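Local coordinates for protein Cow rumen GH26 endo-mannanase (PDB 6UEH) that probably cleaves internal beta-1,4-mannosidic linkages in mannans such as galactomannan, as an endo-acting hydrolase of glycoside hydrolase family 26, at residues G215-Q219 against T220-V224. Sequence-based numbering, arbitrary orientation.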
ATOM      1  N   GLY A 215      20.314  -5.244  23.171  1.00 21.91           N
ATOM      2  CA  GLY A 215      20.706  -4.048  22.452  1.00 22.17           C
ATOM      3  C   GLY A 215      22.195  -3.849  22.265  1.00 23.06           C
ATOM      4  O   GLY A 215      22.998  -4.157  23.147  1.00 23.69           O
ATOM      5  N   TRP A 216      22.559  -3.339  21.093  1.00 22.52           N
ATOM      6  CA  TRP A 216      23.934  -2.959  20.808  1.00 23.52           C
ATOM      7  C   TRP A 216      23.925  -1.773  19.852  1.00 23.00           C
ATOM      8  O   TRP A 216      22.882  -1.148  19.648  1.00 22.06           O
ATOM      9  CB  TRP A 216      24.734  -4.138  20.237  1.00 25.46           C
ATOM     10  CG  TRP A 216      24.114  -4.844  19.055  1.00 24.94           C
ATOM     11  CD1 TRP A 216      22.951  -5.562  19.040  1.00 23.70           C
ATOM     12  CD2 TRP A 216      24.654  -4.934  17.729  1.00 24.71           C
ATOM     13  NE1 TRP A 216      22.725  -6.073  17.785  1.00 23.28           N
ATOM     14  CE2 TRP A 216      23.755  -5.704  16.961  1.00 24.01           C
ATOM     15  CE3 TRP A 216      25.805  -4.429  17.113  1.00 25.18           C
ATOM     16  CZ2 TRP A 216      23.971  -5.982  15.612  1.00 24.61           C
ATOM     17  CZ3 TRP A 216      26.019  -4.708  15.772  1.00 25.63           C
ATOM     18  CH2 TRP A 216      25.106  -5.476  15.037  1.00 25.63           C
ATOM     19  N   ASP A 217      25.081  -1.455  19.282  1.00 23.59           N
ATOM     20  CA  ASP A 217      25.211  -0.301  18.396  1.00 22.93           C
ATOM     21  C   ASP A 217      25.607  -0.750  16.992  1.00 21.98           C
ATOM     22  O   ASP A 217      26.790  -0.928  16.712  1.00 22.18           O
ATOM     23  CB  ASP A 217      26.249   0.685  18.956  1.00 24.82           C
ATOM     24  CG  ASP A 217      26.251   2.027  18.231  1.00 24.74           C
ATOM     25  OD1 ASP A 217      25.656   2.133  17.139  1.00 23.25           O
ATOM     26  OD2 ASP A 217      26.865   2.981  18.755  1.00 26.04           O
ATOM     27  N   ASP A 218      24.623  -0.925  16.112  1.00 21.41           N
ATOM     28  CA  ASP A 218      24.913  -1.381  14.753  1.00 21.60           C
ATOM     29  C   ASP A 218      25.154  -0.212  13.801  1.00 19.98           C
ATOM     30  O   ASP A 218      25.158  -0.389  12.582  1.00 19.43           O
ATOM     31  CB  ASP A 218      23.790  -2.289  14.219  1.00 20.62           C
ATOM     32  CG  ASP A 218      22.440  -1.579  14.092  1.00 18.64           C
ATOM     33  OD1 ASP A 218      22.379  -0.331  14.109  1.00 17.39           O
ATOM     34  OD2 ASP A 218      21.423  -2.292  13.951  1.00 18.32           O
ATOM     35  N   GLN A 219      25.338   0.978  14.374  1.00 20.07           N
ATOM     36  CA  GLN A 219      25.711   2.183  13.630  1.00 20.18           C
ATOM     37  C   GLN A 219      24.667   2.631  12.605  1.00 19.70           C
ATOM     38  O   GLN A 219      24.999   3.316  11.635  1.00 20.98           O
ATOM     39  CB  GLN A 219      27.059   1.975  12.930  1.00 21.80           C
ATOM     40  CG  GLN A 219      28.245   1.880  13.878  1.00 25.75           C
ATOM     41  CD  GLN A 219      28.708   3.239  14.365  1.00 27.85           C
ATOM     42  OE1 GLN A 219      28.953   4.145  13.570  1.00 29.68           O
ATOM     43  NE2 GLN A 219      28.827   3.390  15.679  1.00 28.83           N
ATOM     44  N   THR A 220      23.410   2.255  12.825  1.00 17.54           N
ATOM     45  CA  THR A 220      22.325   2.665  11.936  1.00 16.43           C
ATOM     46  C   THR A 220      22.204   4.188  11.874  1.00 15.67           C
ATOM     47  O   THR A 220      22.123   4.763  10.792  1.00 14.99           O
ATOM     48  CB  THR A 220      20.970   2.066  12.375  1.00 15.27           C
ATOM     49  OG1 THR A 220      20.949   0.661  12.088  1.00 14.38           O
ATOM     50  CG2 THR A 220      19.816   2.738  11.639  1.00 14.28           C
ATOM     51  N   THR A 221      22.209   4.829  13.040  1.00 15.08           N
ATOM     52  CA  THR A 221      22.055   6.278  13.132  1.00 15.67           C
ATOM     53  C   THR A 221      23.130   7.019  12.340  1.00 16.93           C
ATOM     54  O   THR A 221      22.836   7.985  11.637  1.00 16.95           O
ATOM     55  CB  THR A 221      22.082   6.745  14.600  1.00 16.45           C
ATOM     56  OG1 THR A 221      21.046   6.075  15.329  1.00 16.45           O
ATOM     57  CG2 THR A 221      21.870   8.253  14.693  1.00 16.95           C
ATOM     58  N   GLU A 222      24.372   6.555  12.442  1.00 17.30           N
ATOM     59  CA  GLU A 222      25.462   7.142  11.673  1.00 17.36           C
ATOM     60  C   GLU A 222      25.234   6.976  10.170  1.00 17.03           C
ATOM     61  O   GLU A 222      25.460   7.907   9.399  1.00 17.11           O
ATOM     62  CB  GLU A 222      26.803   6.524  12.072  1.00 19.00           C
ATOM     63  CG  GLU A 222      27.346   7.004  13.415  1.00 23.16           C
ATOM     64  CD  GLU A 222      26.699   6.316  14.607  1.00 22.47           C
ATOM     65  OE1 GLU A 222      25.816   5.456  14.403  1.00 20.38           O
ATOM     66  OE2 GLU A 222      27.082   6.634  15.754  1.00 20.81           O
ATOM     67  N   ARG A 223      24.780   5.797   9.753  1.00 16.08           N
ATOM     68  CA  ARG A 223      24.543   5.553   8.331  1.00 16.89           C
ATOM     69  C   ARG A 223      23.369   6.377   7.806  1.00 15.50           C
ATOM     70  O   ARG A 223      23.364   6.779   6.646  1.00 15.82           O
ATOM     71  CB  ARG A 223      24.310   4.063   8.062  1.00 17.13           C
ATOM     72  CG  ARG A 223      25.576   3.215   8.166  1.00 19.13           C
ATOM     73  CD  ARG A 223      25.361   1.791   7.657  1.00 18.35           C
ATOM     74  NE  ARG A 223      24.285   1.112   8.375  1.00 19.67           N
ATOM     75  CZ  ARG A 223      24.430   0.522   9.556  1.00 19.58           C
ATOM     76  NH1 ARG A 223      25.609   0.531  10.165  1.00 18.52           N
ATOM     77  NH2 ARG A 223      23.393  -0.068  10.136  1.00 19.09           N
ATOM     78  N   VAL A 224      22.382   6.635   8.660  1.00 14.05           N
ATOM     79  CA  VAL A 224      21.268   7.499   8.276  1.00 18.09           C
ATOM     80  C   VAL A 224      21.770   8.919   8.035  1.00 18.19           C
ATOM     81  O   VAL A 224      21.426   9.554   7.036  1.00 13.98           O
ATOM     82  CB  VAL A 224      20.160   7.521   9.347  1.00 18.35           C
ATOM     83  CG1 VAL A 224      19.110   8.570   9.004  1.00 18.40           C
ATOM     84  CG2 VAL A 224      19.519   6.149   9.481  1.00 17.80           C
TER
HETATM   85  O   HOH W   1      24.554   4.510  16.629  1.00 15.01           O
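D218 OD1 accepts two hydrogen bonds from T220: its hydroxyl OG1 at 2.7 Å, from above the carboxylate plane, and its backbone N at 3.1 Å, from the same face. With CG between the backbone N and carbonyl carbon (chi1 63°), the carboxylate lies beside the threonine hydroxyl; an acid suits this place because OD1 takes both T220 donors while OD2 accepts from N209. R223, long enough to fold back from the first turn, returns to the loop carbonyls. Its NH1 meets D218 O at 2.6 Å in the carbonyl plane, while NH2 adds a weak bond, so the guanidinium edge straddles one oxygen; Q219 O lies over its face and accepts R223 N at 3.1 Å. The Q219 amide stacks on the E222 carboxylate, their planes 28° apart, and a water links D217 OD1 to E222 OE1, probably easing the repulsion between these acids. Farther out, E175 forms a salt bridge with R223 NH2, Y185 a cation-pi contact with R223, and R298 a salt bridge with E222 OE2. With alanine at D218, both T220 donors would probably lose this acceptor, and N209 its carboxylate partner. D217 OD1 also accepts Q219 N, an Asx turn ending on Q219, the N-cap residue of helix 220-230, where a beta-alpha loop of the TIM barrel enters its helix.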